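Side-chain contacts in glutathione transferase (Leptospira interrogans serovar Lai, PDB 3UBK), which binds glutathione and probably catalyses its conjugation to electrophilic substrates, as glutathione transferases generally do: residues 164-169 with 175-180; 17-22 with 202-207; 93-98 with 137-142; 157-162 with 187-192. All coordinates share one frame; numbering follows the deposited sequence. Where two conformers were deposited one is given.

Contact 1: 164-169 with 175-180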
loop_
_atom_site.group_PDB
_atom_site.type_symbol
_atom_site.label_atom_id
_atom_site.label_comp_id
_atom_site.label_asym_id
_atom_site.label_seq_id
_atom_site.Cartn_x
_atom_site.Cartn_y
_atom_site.Cartn_z
ATOM N N VAL A 164 13.841 -12.042 -0.985
ATOM C CA VAL A 164 14.833 -11.034 -0.622
ATOM C C VAL A 164 14.992 -10.944 0.897
ATOM O O VAL A 164 16.111 -10.821 1.411
ATOM C CB VAL A 164 14.455 -9.643 -1.166
ATOM C CG1 VAL A 164 15.167 -8.550 -0.375
ATOM C CG2 VAL A 164 14.775 -9.540 -2.654
ATOM N N LEU A 165 13.868 -11.016 1.606
ATOM C CA LEU A 165 13.870 -10.965 3.060
ATOM C C LEU A 165 14.623 -12.155 3.626
ATOM O O LEU A 165 15.396 -12.018 4.570
ATOM C CB LEU A 165 12.443 -10.939 3.605
ATOM C CG LEU A 165 11.782 -9.560 3.662
ATOM C CD1 LEU A 165 12.221 -8.679 2.499
ATOM C CD2 LEU A 165 10.266 -9.692 3.698
ATOM N N ASP A 166 14.391 -13.320 3.035
ATOM C CA ASP A 166 15.053 -14.542 3.458
ATOM C C ASP A 166 16.579 -14.419 3.387
ATOM O O ASP A 166 17.268 -14.532 4.404
ATOM C CB ASP A 166 14.573 -15.718 2.610
ATOM C CG ASP A 166 15.381 -16.970 2.845
ATOM O OD1 ASP A 166 16.464 -16.863 3.456
ATOM O OD2 ASP A 166 14.938 -18.059 2.418
ATOM N N GLU A 167 17.105 -14.182 2.189
ATOM C CA GLU A 167 18.551 -14.121 2.000
ATOM C C GLU A 167 19.194 -12.978 2.783
ATOM O O GLU A 167 20.127 -13.190 3.560
ATOM C CB GLU A 167 18.893 -13.987 0.515
ATOM C CG GLU A 167 20.386 -14.003 0.233
ATOM C CD GLU A 167 20.735 -13.413 -1.120
ATOM O OE1 GLU A 167 19.847 -13.365 -1.998
ATOM O OE2 GLU A 167 21.899 -12.994 -1.304
ATOM N N GLU A 168 18.683 -11.768 2.571
ATOM C CA GLU A 168 19.263 -10.552 3.137
ATOM C C GLU A 168 19.292 -10.504 4.667
ATOM O O GLU A 168 19.966 -9.650 5.245
ATOM C CB GLU A 168 18.521 -9.324 2.611
ATOM C CG GLU A 168 18.696 -9.070 1.124
ATOM C CD GLU A 168 19.908 -8.213 0.815
ATOM O OE1 GLU A 168 20.122 -7.892 -0.373
ATOM O OE2 GLU A 168 20.643 -7.855 1.760
ATOM N N LEU A 169 18.570 -11.408 5.323
ATOM C CA LEU A 169 18.448 -11.351 6.780
ATOM C C LEU A 169 19.164 -12.479 7.518
ATOM O O LEU A 169 19.287 -12.431 8.739
ATOM C CB LEU A 169 16.976 -11.299 7.212
ATOM C CG LEU A 169 16.213 -10.007 6.910
ATOM C CD1 LEU A 169 14.822 -10.055 7.518
ATOM C CD2 LEU A 169 16.971 -8.797 7.422
ATOM N N ASN A 175 20.259 -18.061 13.720
ATOM C CA ASN A 175 19.442 -19.185 14.143
ATOM C C ASN A 175 18.132 -18.588 14.479
ATOM O O ASN A 175 17.208 -19.251 14.900
ATOM C CB ASN A 175 20.030 -19.847 15.372
ATOM C CG ASN A 175 21.471 -20.199 15.194
ATOM O OD1 ASN A 175 21.793 -21.199 14.581
ATOM N ND2 ASN A 175 22.349 -19.383 15.736
ATOM N N ASN A 176 18.102 -17.285 14.277
ATOM C CA ASN A 176 17.015 -16.443 14.670
ATOM C C ASN A 176 16.047 -15.953 13.586
ATOM O O ASN A 176 15.225 -15.097 13.853
ATOM C CB ASN A 176 17.635 -15.244 15.342
ATOM C CG ASN A 176 16.885 -14.843 16.516
ATOM O OD1 ASN A 176 16.048 -15.586 16.973
ATOM N ND2 ASN A 176 17.157 -13.667 17.034
ATOM N N HIS A 177 16.159 -16.466 12.369
ATOM C CA HIS A 177 15.429 -15.896 11.246
ATOM C C HIS A 177 13.942 -15.982 11.370
ATOM O O HIS A 177 13.368 -17.036 11.394
ATOM C CB HIS A 177 15.840 -16.614 9.974
ATOM C CG HIS A 177 15.914 -15.727 8.778
ATOM N ND1 HIS A 177 14.797 -15.229 8.158
ATOM C CD2 HIS A 177 16.970 -15.256 8.085
ATOM C CE1 HIS A 177 15.162 -14.480 7.141
ATOM N NE2 HIS A 177 16.475 -14.478 7.075
ATOM N N PRO A 178 13.328 -14.825 11.346
ATOM C CA PRO A 178 11.874 -14.688 11.393
ATOM C C PRO A 178 11.191 -15.588 10.365
ATOM O O PRO A 178 10.217 -16.269 10.681
ATOM C CB PRO A 178 11.655 -13.214 11.032
ATOM C CG PRO A 178 12.917 -12.533 11.461
ATOM C CD PRO A 178 14.010 -13.529 11.196
ATOM N N LEU A 179 11.707 -15.595 9.140
ATOM C CA LEU A 179 11.086 -16.370 8.073
ATOM C C LEU A 179 10.989 -17.856 8.377
ATOM O O LEU A 179 10.104 -18.542 7.869
ATOM C CB LEU A 179 11.801 -16.142 6.744
ATOM C CG LEU A 179 11.001 -15.235 5.820
ATOM C CD1 LEU A 179 11.700 -15.092 4.483
ATOM C CD2 LEU A 179 9.609 -15.818 5.646
ATOM N N ASP A 180 11.900 -18.352 9.206
ATOM C CA ASP A 180 11.866 -19.756 9.592
ATOM C C ASP A 180 10.562 -20.068 10.314
ATOM O O ASP A 180 10.154 -21.227 10.418
ATOM C CB ASP A 180 13.077 -20.096 10.462
ATOM C CG ASP A 180 14.390 -19.933 9.715
ATOM O OD1 ASP A 180 14.624 -20.691 8.750
ATOM O OD2 ASP A 180 15.187 -19.047 10.088
#
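The imidazole of His177 lies against the C-terminal part of helix 153-169, which carries Leu165, Asp166 and Leu169, and makes the one polar link of the contact. Its NE2 donates to Asp166 O at 2.8 Å, but the N-H points well off the acceptor (126°), so the bond is weak. On the other nitrogen, ND1 accepts the backbone N-H of Leu179 at 3.3 Å. The pattern is consistent with the proton on NE2, and together the two bonds probably hold the ring's rotation, the Leu179 N bond lying nearly in its plane. Leu165 O reaches the ring edge 3.6 Å from CE1, while Leu169 CB approaches NE2 obliquely at 3.2 Å. The unstaggered chi1 of -144° carries the ring to Asp166 O, though crowding at His177 CB makes this value doubtful. Beside it, Leu179 sends CD1 across to Asp166 CB at 3.5 Å. The OD2 of the aspartate accepts a weak bond from Trp185 NE1. Leu169 and Leu179 also pack on helix 119-139. The contact thus folds the segment between helices 153-169 and 185-193 back onto the first of them, within the all-helical C-terminal domain of the glutathione transferase fold.

Contact 2: 17-22 with 202-207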
loop_
_atom_site.group_PDB
_atom_site.type_symbol
_atom_site.label_atom_id
_atom_site.label_comp_id
_atom_site.label_asym_id
_atom_site.label_seq_id
_atom_site.Cartn_x
_atom_site.Cartn_y
_atom_site.Cartn_z
ATOM N N LYS A 17 8.457 -7.793 -8.219
ATOM C CA LYS A 17 7.032 -7.999 -7.986
ATOM C C LYS A 17 6.221 -7.800 -9.287
ATOM O O LYS A 17 5.383 -8.626 -9.651
ATOM C CB LYS A 17 6.552 -7.035 -6.890
ATOM C CG LYS A 17 5.034 -6.925 -6.703
ATOM C CD LYS A 17 4.770 -5.734 -5.761
ATOM C CE LYS A 17 3.312 -5.434 -5.530
ATOM N NZ LYS A 17 3.211 -4.086 -4.849
ATOM N N VAL A 18 6.465 -6.696 -9.979
ATOM C CA VAL A 18 5.749 -6.394 -11.228
ATOM C C VAL A 18 6.123 -7.389 -12.342
ATOM O O VAL A 18 5.268 -7.896 -13.087
ATOM C CB VAL A 18 6.019 -4.944 -11.702
ATOM C CG1 VAL A 18 5.490 -4.729 -13.123
ATOM C CG2 VAL A 18 5.392 -3.913 -10.724
ATOM N N LYS A 19 7.409 -7.686 -12.432
ATOM C CA LYS A 19 7.935 -8.595 -13.447
ATOM C C LYS A 19 7.312 -9.994 -13.346
ATOM O O LYS A 19 7.002 -10.631 -14.364
ATOM C CB LYS A 19 9.458 -8.656 -13.268
ATOM C CG LYS A 19 10.258 -9.008 -14.473
ATOM C CD LYS A 19 11.726 -8.635 -14.240
ATOM C CE LYS A 19 12.625 -9.529 -15.063
ATOM N NZ LYS A 19 14.070 -9.177 -14.910
ATOM N N LEU A 20 7.134 -10.489 -12.120
ATOM C CA LEU A 20 6.483 -11.771 -11.910
ATOM C C LEU A 20 5.075 -11.824 -12.526
ATOM O O LEU A 20 4.668 -12.841 -13.132
ATOM C CB LEU A 20 6.402 -12.088 -10.406
ATOM C CG LEU A 20 7.698 -12.492 -9.704
ATOM C CD1 LEU A 20 7.603 -12.319 -8.158
ATOM C CD2 LEU A 20 8.075 -13.928 -10.081
ATOM N N GLY A 21 4.322 -10.740 -12.354
ATOM C CA GLY A 21 2.961 -10.658 -12.890
ATOM C C GLY A 21 2.958 -10.604 -14.407
ATOM O O GLY A 21 2.179 -11.297 -15.047
ATOM N N ILE A 22 3.835 -9.784 -14.980
ATOM C CA ILE A 22 3.968 -9.683 -16.441
ATOM C C ILE A 22 4.339 -11.039 -17.057
ATOM O O ILE A 22 3.732 -11.476 -18.041
ATOM C CB ILE A 22 5.024 -8.620 -16.830
ATOM C CG1 ILE A 22 4.496 -7.200 -16.561
ATOM C CG2 ILE A 22 5.437 -8.745 -18.315
ATOM C CD1 ILE A 22 5.593 -6.081 -16.614
ATOM N N GLU A 202 14.523 -14.657 -10.720
ATOM C CA GLU A 202 15.700 -14.998 -9.906
ATOM C C GLU A 202 16.984 -14.948 -10.731
ATOM O O GLU A 202 18.017 -14.449 -10.271
ATOM C CB GLU A 202 15.550 -16.394 -9.309
ATOM C CG GLU A 202 14.579 -16.450 -8.155
ATOM C CD GLU A 202 15.050 -15.608 -6.984
ATOM O OE1 GLU A 202 15.873 -16.104 -6.179
ATOM O OE2 GLU A 202 14.600 -14.451 -6.868
ATOM N N LYS A 203 16.914 -15.466 -11.955
ATOM C CA LYS A 203 18.067 -15.462 -12.838
ATOM C C LYS A 203 18.528 -14.048 -13.217
ATOM O O LYS A 203 19.721 -13.736 -13.132
ATOM C CB LYS A 203 17.778 -16.292 -14.087
ATOM C CG LYS A 203 18.812 -16.126 -15.196
ATOM C CD LYS A 203 20.204 -16.496 -14.719
ATOM C CE LYS A 203 20.221 -17.822 -13.992
ATOM N NZ LYS A 203 21.617 -18.228 -13.649
ATOM N N ASP A 204 17.597 -13.191 -13.647
ATOM C CA ASP A 204 17.954 -11.812 -13.992
ATOM C C ASP A 204 18.551 -11.073 -12.783
ATOM O O ASP A 204 19.459 -10.245 -12.928
ATOM C CB ASP A 204 16.750 -11.043 -14.528
ATOM C CG ASP A 204 16.441 -11.374 -15.987
ATOM O OD1 ASP A 204 17.310 -11.939 -16.684
ATOM O OD2 ASP A 204 15.322 -11.063 -16.440
ATOM N N LYS A 205 18.033 -11.378 -11.601
ATOM C CA LYS A 205 18.512 -10.768 -10.367
ATOM C C LYS A 205 19.951 -11.215 -10.133
ATOM O O LYS A 205 20.824 -10.404 -9.838
ATOM C CB LYS A 205 17.627 -11.187 -9.186
ATOM C CG LYS A 205 18.058 -10.589 -7.838
ATOM C CD LYS A 205 16.938 -10.620 -6.779
ATOM C CE LYS A 205 16.486 -12.040 -6.442
ATOM N NZ LYS A 205 15.351 -12.089 -5.438
ATOM N N GLN A 206 20.184 -12.513 -10.296
ATOM C CA GLN A 206 21.507 -13.101 -10.113
ATOM C C GLN A 206 22.547 -12.560 -11.090
ATOM O O GLN A 206 23.671 -12.233 -10.697
ATOM C CB GLN A 206 21.424 -14.616 -10.236
ATOM C CG GLN A 206 22.597 -15.341 -9.605
ATOM C CD GLN A 206 22.859 -16.662 -10.269
ATOM O OE1 GLN A 206 22.742 -16.779 -11.487
ATOM N NE2 GLN A 206 23.203 -17.673 -9.478
ATOM N N ILE A 207 22.175 -12.463 -12.364
ATOM C CA ILE A 207 23.076 -11.956 -13.384
ATOM C C ILE A 207 23.585 -10.561 -13.034
ATOM O O ILE A 207 24.784 -10.277 -13.137
ATOM C CB ILE A 207 22.368 -11.890 -14.764
ATOM C CG1 ILE A 207 22.141 -13.293 -15.339
ATOM C CG2 ILE A 207 23.144 -11.037 -15.735
ATOM C CD1 ILE A 207 21.156 -13.289 -16.514
#
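Lys19 and Asp204 form a salt bridge across the interface between the thioredoxin-like N-terminal domain and the helical C-terminal domain of the glutathione transferase fold. NZ of Lys19 meets OD2 of Asp204 at 2.7 Å, and no other residues touch between the two segments. A chi1 of -154° starts the Lys19 chain on the far side of CB from its own N, and it runs out extended from the first helix of the thioredoxin-like domain, meeting the aspartate side chain at about a right angle. The exact place of OD2 is less certain than the pairing itself, and the same oxygen also bonds a glycerol, probably from the crystallisation liquor. The ammonium has further acceptors: Gln31 OE1 and, more weakly, Ser10 OG, so a buried charge is held among several oxygens. Behind the bridge, Leu20 packs on Pro198 and Val201 of helix 196-213. Two residues before Lys19, on another side of the helix, Lys17 bonds Glu100 and Ser64; Ser64 is a glutathione-binding residue, so Lys17 probably helps position it. The side chain of Lys19 itself is about 10 Å from that of Ser64. On the other helix Lys205 turns away from this pair to Glu202, its NZ lying 2.9 Å from OE2, on the syn lone pair of that oxygen.

Contact 3: 93-98 with 137-142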
loop_
_atom_site.group_PDB
_atom_site.type_symbol
_atom_site.label_atom_id
_atom_site.label_comp_id
_atom_site.label_asym_id
_atom_site.label_seq_id
_atom_site.Cartn_x
_atom_site.Cartn_y
_atom_site.Cartn_z
ATOM N N ARG A 93 -5.342 -9.176 -1.435
ATOM C CA ARG A 93 -4.810 -7.851 -1.103
ATOM C C ARG A 93 -4.258 -7.772 0.334
ATOM O O ARG A 93 -3.224 -7.156 0.573
ATOM C CB ARG A 93 -5.866 -6.757 -1.343
ATOM C CG ARG A 93 -6.231 -6.616 -2.838
ATOM C CD ARG A 93 -7.181 -5.446 -3.074
ATOM N NE ARG A 93 -7.364 -5.150 -4.500
ATOM C CZ ARG A 93 -8.469 -5.436 -5.183
ATOM N NH1 ARG A 93 -9.504 -6.003 -4.571
ATOM N NH2 ARG A 93 -8.555 -5.128 -6.475
ATOM N N GLU A 94 -4.947 -8.393 1.280
ATOM C CA GLU A 94 -4.457 -8.439 2.666
ATOM C C GLU A 94 -3.064 -9.074 2.745
ATOM O O GLU A 94 -2.135 -8.517 3.342
ATOM C CB GLU A 94 -5.442 -9.215 3.540
ATOM C CG GLU A 94 -6.730 -8.446 3.852
ATOM C CD GLU A 94 -7.833 -9.340 4.395
ATOM O OE1 GLU A 94 -7.800 -10.559 4.138
ATOM O OE2 GLU A 94 -8.744 -8.820 5.074
ATOM N N ILE A 95 -2.911 -10.235 2.119
ATOM C CA ILE A 95 -1.625 -10.929 2.157
ATOM C C ILE A 95 -0.511 -10.056 1.601
ATOM O O ILE A 95 0.565 -9.911 2.209
ATOM C CB ILE A 95 -1.680 -12.253 1.373
ATOM C CG1 ILE A 95 -2.613 -13.229 2.086
ATOM C CG2 ILE A 95 -0.257 -12.805 1.189
ATOM C CD1 ILE A 95 -3.043 -14.402 1.242
ATOM N N SER A 96 -0.762 -9.464 0.442
ATOM C CA SER A 96 0.246 -8.608 -0.188
ATOM C C SER A 96 0.617 -7.404 0.663
ATOM O O SER A 96 1.788 -7.028 0.741
ATOM C CB SER A 96 -0.226 -8.146 -1.570
ATOM O OG SER A 96 0.662 -7.167 -2.081
ATOM N N THR A 97 -0.382 -6.779 1.287
ATOM C CA THR A 97 -0.128 -5.649 2.178
ATOM C C THR A 97 0.713 -6.041 3.384
ATOM O O THR A 97 1.673 -5.349 3.732
ATOM C CB THR A 97 -1.445 -4.995 2.647
ATOM O OG1 THR A 97 -2.100 -4.413 1.513
ATOM C CG2 THR A 97 -1.176 -3.905 3.667
ATOM N N ILE A 98 0.361 -7.150 4.024
ATOM C CA ILE A 98 1.136 -7.612 5.170
ATOM C C ILE A 98 2.591 -7.834 4.780
ATOM O O ILE A 98 3.507 -7.379 5.472
ATOM C CB ILE A 98 0.567 -8.913 5.760
ATOM C CG1 ILE A 98 -0.779 -8.650 6.434
ATOM C CG2 ILE A 98 1.565 -9.528 6.754
ATOM C CD1 ILE A 98 -1.620 -9.917 6.611
ATOM N N GLN A 137 1.067 -15.841 8.816
ATOM C CA GLN A 137 0.726 -17.252 8.981
ATOM C C GLN A 137 -0.786 -17.463 9.026
ATOM O O GLN A 137 -1.299 -18.488 8.585
ATOM C CB GLN A 137 1.395 -17.820 10.245
ATOM C CG GLN A 137 1.280 -19.331 10.396
ATOM C CD GLN A 137 2.088 -20.083 9.352
ATOM O OE1 GLN A 137 3.308 -19.938 9.274
ATOM N NE2 GLN A 137 1.407 -20.882 8.535
ATOM N N ARG A 138 -1.512 -16.482 9.542
ATOM C CA ARG A 138 -2.954 -16.635 9.695
ATOM C C ARG A 138 -3.742 -16.626 8.377
ATOM O O ARG A 138 -4.820 -17.215 8.301
ATOM C CB ARG A 138 -3.513 -15.560 10.639
ATOM C CG ARG A 138 -3.076 -15.694 12.106
ATOM C CD ARG A 138 -3.805 -14.663 12.994
ATOM N NE ARG A 138 -3.062 -14.382 14.220
ATOM C CZ ARG A 138 -3.414 -14.816 15.429
ATOM N NH1 ARG A 138 -4.518 -15.537 15.589
ATOM N NH2 ARG A 138 -2.669 -14.511 16.481
ATOM N N VAL A 139 -3.233 -15.948 7.348
ATOM C CA VAL A 139 -4.007 -15.804 6.103
ATOM C C VAL A 139 -3.478 -16.607 4.898
ATOM O O VAL A 139 -4.193 -16.769 3.900
ATOM C CB VAL A 139 -4.201 -14.315 5.680
ATOM C CG1 VAL A 139 -5.279 -13.626 6.522
ATOM C CG2 VAL A 139 -2.901 -13.560 5.753
ATOM N N VAL A 140 -2.246 -17.105 4.987
ATOM C CA VAL A 140 -1.646 -17.861 3.872
ATOM C C VAL A 140 -2.152 -19.293 3.804
ATOM O O VAL A 140 -2.531 -19.878 4.825
ATOM C CB VAL A 140 -0.107 -17.884 3.928
ATOM C CG1 VAL A 140 0.444 -16.478 3.876
ATOM C CG2 VAL A 140 0.385 -18.634 5.169
ATOM N N ARG A 141 -2.158 -19.851 2.595
ATOM C CA ARG A 141 -2.625 -21.219 2.363
ATOM C C ARG A 141 -1.536 -22.118 1.747
ATOM O O ARG A 141 -1.440 -23.307 2.077
ATOM C CB ARG A 141 -3.842 -21.216 1.437
ATOM C CG ARG A 141 -5.165 -20.724 2.046
ATOM C CD ARG A 141 -6.219 -20.772 0.932
ATOM N NE ARG A 141 -7.604 -20.675 1.376
ATOM C CZ ARG A 141 -8.432 -19.690 1.032
ATOM N NH1 ARG A 141 -8.010 -18.707 0.245
ATOM N NH2 ARG A 141 -9.681 -19.687 1.474
ATOM N N PHE A 142 -0.739 -21.563 0.835
ATOM C CA PHE A 142 0.340 -22.325 0.202
ATOM C C PHE A 142 -0.191 -23.629 -0.372
ATOM O O PHE A 142 0.315 -24.693 -0.049
ATOM C CB PHE A 142 1.442 -22.660 1.221
ATOM C CG PHE A 142 2.278 -21.484 1.640
ATOM C CD1 PHE A 142 2.884 -20.674 0.697
ATOM C CD2 PHE A 142 2.475 -21.198 2.991
ATOM C CE1 PHE A 142 3.663 -19.591 1.083
ATOM C CE2 PHE A 142 3.257 -20.122 3.385
ATOM C CZ PHE A 142 3.856 -19.320 2.430
#
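Ile98 N donates to Glu94 O at 2.9 Å, one of the regular helix bonds that hold Ile98 and Ile95 on the face turned to Val139. The contact itself is apolar. Val139 rests one methyl, CG2, against both isoleucines: it lies 3.7 Å from Ile95 CG1 and 4.0 Å from Ile98 CD1. A chi1 of -77° sets CG2 between the backbone N and the carbonyl carbon of Val139, the branch that faces the helix. Ile95 and Val139 run past each other in opposite directions, which brings Ile95 CD1 to 3.7 Å from Val139 O. In the helical bundle of the glutathione transferase C-terminal domain, this joins the long helix 86-111 to the end of helix 119-139, and Leu136 adds to the apolar patch by packing on both isoleucines. The dimer partner is close: Glu94 OE2 accepts from Phe62 N of the second subunit, and Phe62 of that subunit packs on Ile98. Arg138, one residue before Val139, makes a salt bridge to Glu40 of the second subunit.

Contact 4: 157-162 with 187-192. With SO4 (sulfate ion), chain E.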
loop_
_atom_site.group_PDB
_atom_site.type_symbol
_atom_site.label_atom_id
_atom_site.label_comp_id
_atom_site.label_asym_id
_atom_site.label_seq_id
_atom_site.Cartn_x
_atom_site.Cartn_y
_atom_site.Cartn_z
ATOM N N SER A 157 3.968 -10.342 -4.825
ATOM C CA SER A 157 4.512 -9.731 -3.621
ATOM C C SER A 157 5.268 -10.762 -2.781
ATOM O O SER A 157 6.376 -10.518 -2.320
ATOM C CB SER A 157 3.391 -9.089 -2.803
ATOM O OG SER A 157 2.884 -7.953 -3.473
ATOM N N GLY A 158 4.660 -11.930 -2.600
ATOM C CA GLY A 158 5.286 -12.972 -1.791
ATOM C C GLY A 158 6.657 -13.403 -2.302
ATOM O O GLY A 158 7.654 -13.358 -1.566
ATOM N N PHE A 159 6.723 -13.817 -3.566
ATOM C CA PHE A 159 7.975 -14.342 -4.094
ATOM C C PHE A 159 9.025 -13.248 -4.219
ATOM O O PHE A 159 10.198 -13.459 -3.911
ATOM C CB PHE A 159 7.767 -15.042 -5.445
ATOM C CG PHE A 159 8.980 -15.804 -5.917
ATOM C CD1 PHE A 159 9.223 -17.093 -5.467
ATOM C CD2 PHE A 159 9.870 -15.231 -6.809
ATOM C CE1 PHE A 159 10.337 -17.798 -5.892
ATOM C CE2 PHE A 159 10.993 -15.927 -7.239
ATOM C CZ PHE A 159 11.228 -17.206 -6.782
ATOM N N ALA A 160 8.603 -12.074 -4.682
ATOM C CA ALA A 160 9.509 -10.951 -4.831
ATOM C C ALA A 160 10.107 -10.486 -3.487
ATOM O O ALA A 160 11.315 -10.304 -3.375
ATOM C CB ALA A 160 8.796 -9.803 -5.518
ATOM N N HIS A 161 9.266 -10.305 -2.471
ATOM C CA HIS A 161 9.721 -9.721 -1.202
ATOM C C HIS A 161 10.318 -10.746 -0.234
ATOM O O HIS A 161 11.343 -10.500 0.395
ATOM C CB HIS A 161 8.572 -8.986 -0.501
ATOM C CG HIS A 161 8.082 -7.782 -1.239
ATOM N ND1 HIS A 161 8.923 -6.774 -1.662
ATOM C CD2 HIS A 161 6.833 -7.409 -1.608
ATOM C CE1 HIS A 161 8.215 -5.842 -2.277
ATOM N NE2 HIS A 161 6.942 -6.199 -2.249
ATOM N N LEU A 162 9.680 -11.898 -0.120
ATOM C CA LEU A 162 10.106 -12.880 0.861
ATOM C C LEU A 162 11.419 -13.547 0.484
ATOM O O LEU A 162 12.184 -13.949 1.350
ATOM C CB LEU A 162 9.021 -13.933 1.075
ATOM C CG LEU A 162 7.723 -13.398 1.683
ATOM C CD1 LEU A 162 6.726 -14.531 1.842
ATOM C CD2 LEU A 162 7.950 -12.675 3.022
ATOM N N GLU A 187 9.112 -24.660 1.183
ATOM C CA GLU A 187 8.492 -25.516 0.189
ATOM C C GLU A 187 7.885 -24.676 -0.956
ATOM O O GLU A 187 8.031 -25.014 -2.135
ATOM C CB GLU A 187 7.436 -26.383 0.865
ATOM C CG GLU A 187 7.002 -27.600 0.077
ATOM C CD GLU A 187 6.024 -28.467 0.845
ATOM O OE1 GLU A 187 5.408 -29.372 0.235
ATOM O OE2 GLU A 187 5.864 -28.235 2.063
ATOM N N TYR A 188 7.237 -23.564 -0.602
ATOM C CA TYR A 188 6.648 -22.661 -1.597
ATOM C C TYR A 188 7.733 -22.070 -2.477
ATOM O O TYR A 188 7.598 -22.002 -3.695
ATOM C CB TYR A 188 5.871 -21.539 -0.898
ATOM C CG TYR A 188 5.482 -20.361 -1.788
ATOM C CD1 TYR A 188 4.352 -20.417 -2.588
ATOM C CD2 TYR A 188 6.224 -19.188 -1.784
ATOM C CE1 TYR A 188 3.972 -19.330 -3.383
ATOM C CE2 TYR A 188 5.859 -18.099 -2.568
ATOM C CZ TYR A 188 4.734 -18.180 -3.371
ATOM O OH TYR A 188 4.369 -17.103 -4.155
ATOM N N PHE A 189 8.822 -21.645 -1.852
ATOM C CA PHE A 189 9.927 -21.031 -2.569
ATOM C C PHE A 189 10.542 -22.022 -3.584
ATOM O O PHE A 189 10.854 -21.650 -4.718
ATOM C CB PHE A 189 10.957 -20.535 -1.547
ATOM C CG PHE A 189 12.094 -19.776 -2.144
ATOM C CD1 PHE A 189 11.863 -18.711 -2.992
ATOM C CD2 PHE A 189 13.400 -20.110 -1.835
ATOM C CE1 PHE A 189 12.910 -18.001 -3.537
ATOM C CE2 PHE A 189 14.457 -19.406 -2.379
ATOM C CZ PHE A 189 14.212 -18.346 -3.231
ATOM N N VAL A 190 10.703 -23.276 -3.166
ATOM C CA VAL A 190 11.158 -24.354 -4.058
ATOM C C VAL A 190 10.154 -24.605 -5.184
ATOM O O VAL A 190 10.527 -24.707 -6.352
ATOM C CB VAL A 190 11.381 -25.686 -3.280
ATOM C CG1 VAL A 190 11.812 -26.808 -4.239
ATOM C CG2 VAL A 190 12.421 -25.504 -2.174
ATOM N N PHE A 191 8.879 -24.712 -4.833
ATOM C CA PHE A 191 7.844 -24.893 -5.853
ATOM C C PHE A 191 7.896 -23.764 -6.882
ATOM O O PHE A 191 7.982 -24.013 -8.091
ATOM C CB PHE A 191 6.449 -25.034 -5.218
ATOM C CG PHE A 191 5.325 -24.936 -6.212
ATOM C CD1 PHE A 191 5.037 -25.991 -7.058
ATOM C CD2 PHE A 191 4.591 -23.764 -6.327
ATOM C CE1 PHE A 191 4.008 -25.890 -7.998
ATOM C CE2 PHE A 191 3.573 -23.653 -7.260
ATOM C CZ PHE A 191 3.284 -24.713 -8.092
ATOM N N MET A 192 7.895 -22.519 -6.418
ATOM C CA MET A 192 7.911 -21.388 -7.346
ATOM C C MET A 192 9.097 -21.418 -8.304
ATOM O O MET A 192 8.964 -21.065 -9.484
ATOM C CB MET A 192 7.831 -20.061 -6.594
ATOM C CG MET A 192 6.457 -19.833 -5.935
ATOM S SD MET A 192 5.174 -19.364 -7.131
ATOM C CE MET A 192 5.621 -17.631 -7.328
HETATM S S SO4 E . 9.003 -24.598 5.086
HETATM O O1 SO4 E . 10.142 -25.489 5.313
HETATM O O2 SO4 E . 7.948 -24.870 6.059
HETATM O O3 SO4 E . 9.445 -23.209 5.239
HETATM O O4 SO4 E . 8.475 -24.832 3.740
#
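Phe159 brings the largest share of the buried surface to this contact, in which segments 157-162 and 187-192, on helices 153-169 and 185-193 of the glutathione transferase C-terminal bundle, have axes at a steep 106°. The axes of the two short segments are 11.1 Å apart, and the phenylalanine side chain helps to bridge that gap. A chi1 of -170° swings the Phe159 ring away from its own N-H, out to Phe189 and Met192. Its CE1 lies 3.4 Å from Phe189 CD1; the two rings have centroids 5.4 Å apart and planes inclined at 35°. The same CE1 is 3.4 Å from Met192 CB. Beyond CB the methionine chain is bent twice, so that its CE methyl returns to Phe159 CB at 3.9 Å, and the residue runs alongside the phenylalanine. Met192 CG also sits over one face of the Tyr188 ring, toward the rim. Tyr188 OH comes near Phe159 N at 4.1 Å without bonding it, and is hydrogen-bonded to Asp155 in the first turn of helix 153-169. Leu20 of helix 13-25 and Pro198 of helix 196-213 pack on Phe159 as well. At the start of helix 185-193 a sulfate ion, probably from the crystallisation liquor, is bound by backbone N-H groups of Gly184, Lys186 and Glu187, with Glu187 N 2.6 Å from O4.

Overall arrangement
Contact 2 joins segments 180 residues apart and closes a loop that encloses the other three. Within that loop contact 3 comes first, on helices 86-111 and 119-139; contact 4 follows, with contact 1 nested inside it. Contacts 1 and 4 share helix 153-169, their centres 13 Å apart, and touch through Leu179 CD1 and Leu162 O. Contact 4 also lies about 13 Å from contact 3 and about 12 Å from contact 2, centre to centre, and touches both; helix 153-169 is thus central, connecting the helical bundle to the thioredoxin-like domain. Contact 2 is nearest the glutathione-binding residues, whereas contact 3 borders the second subunit.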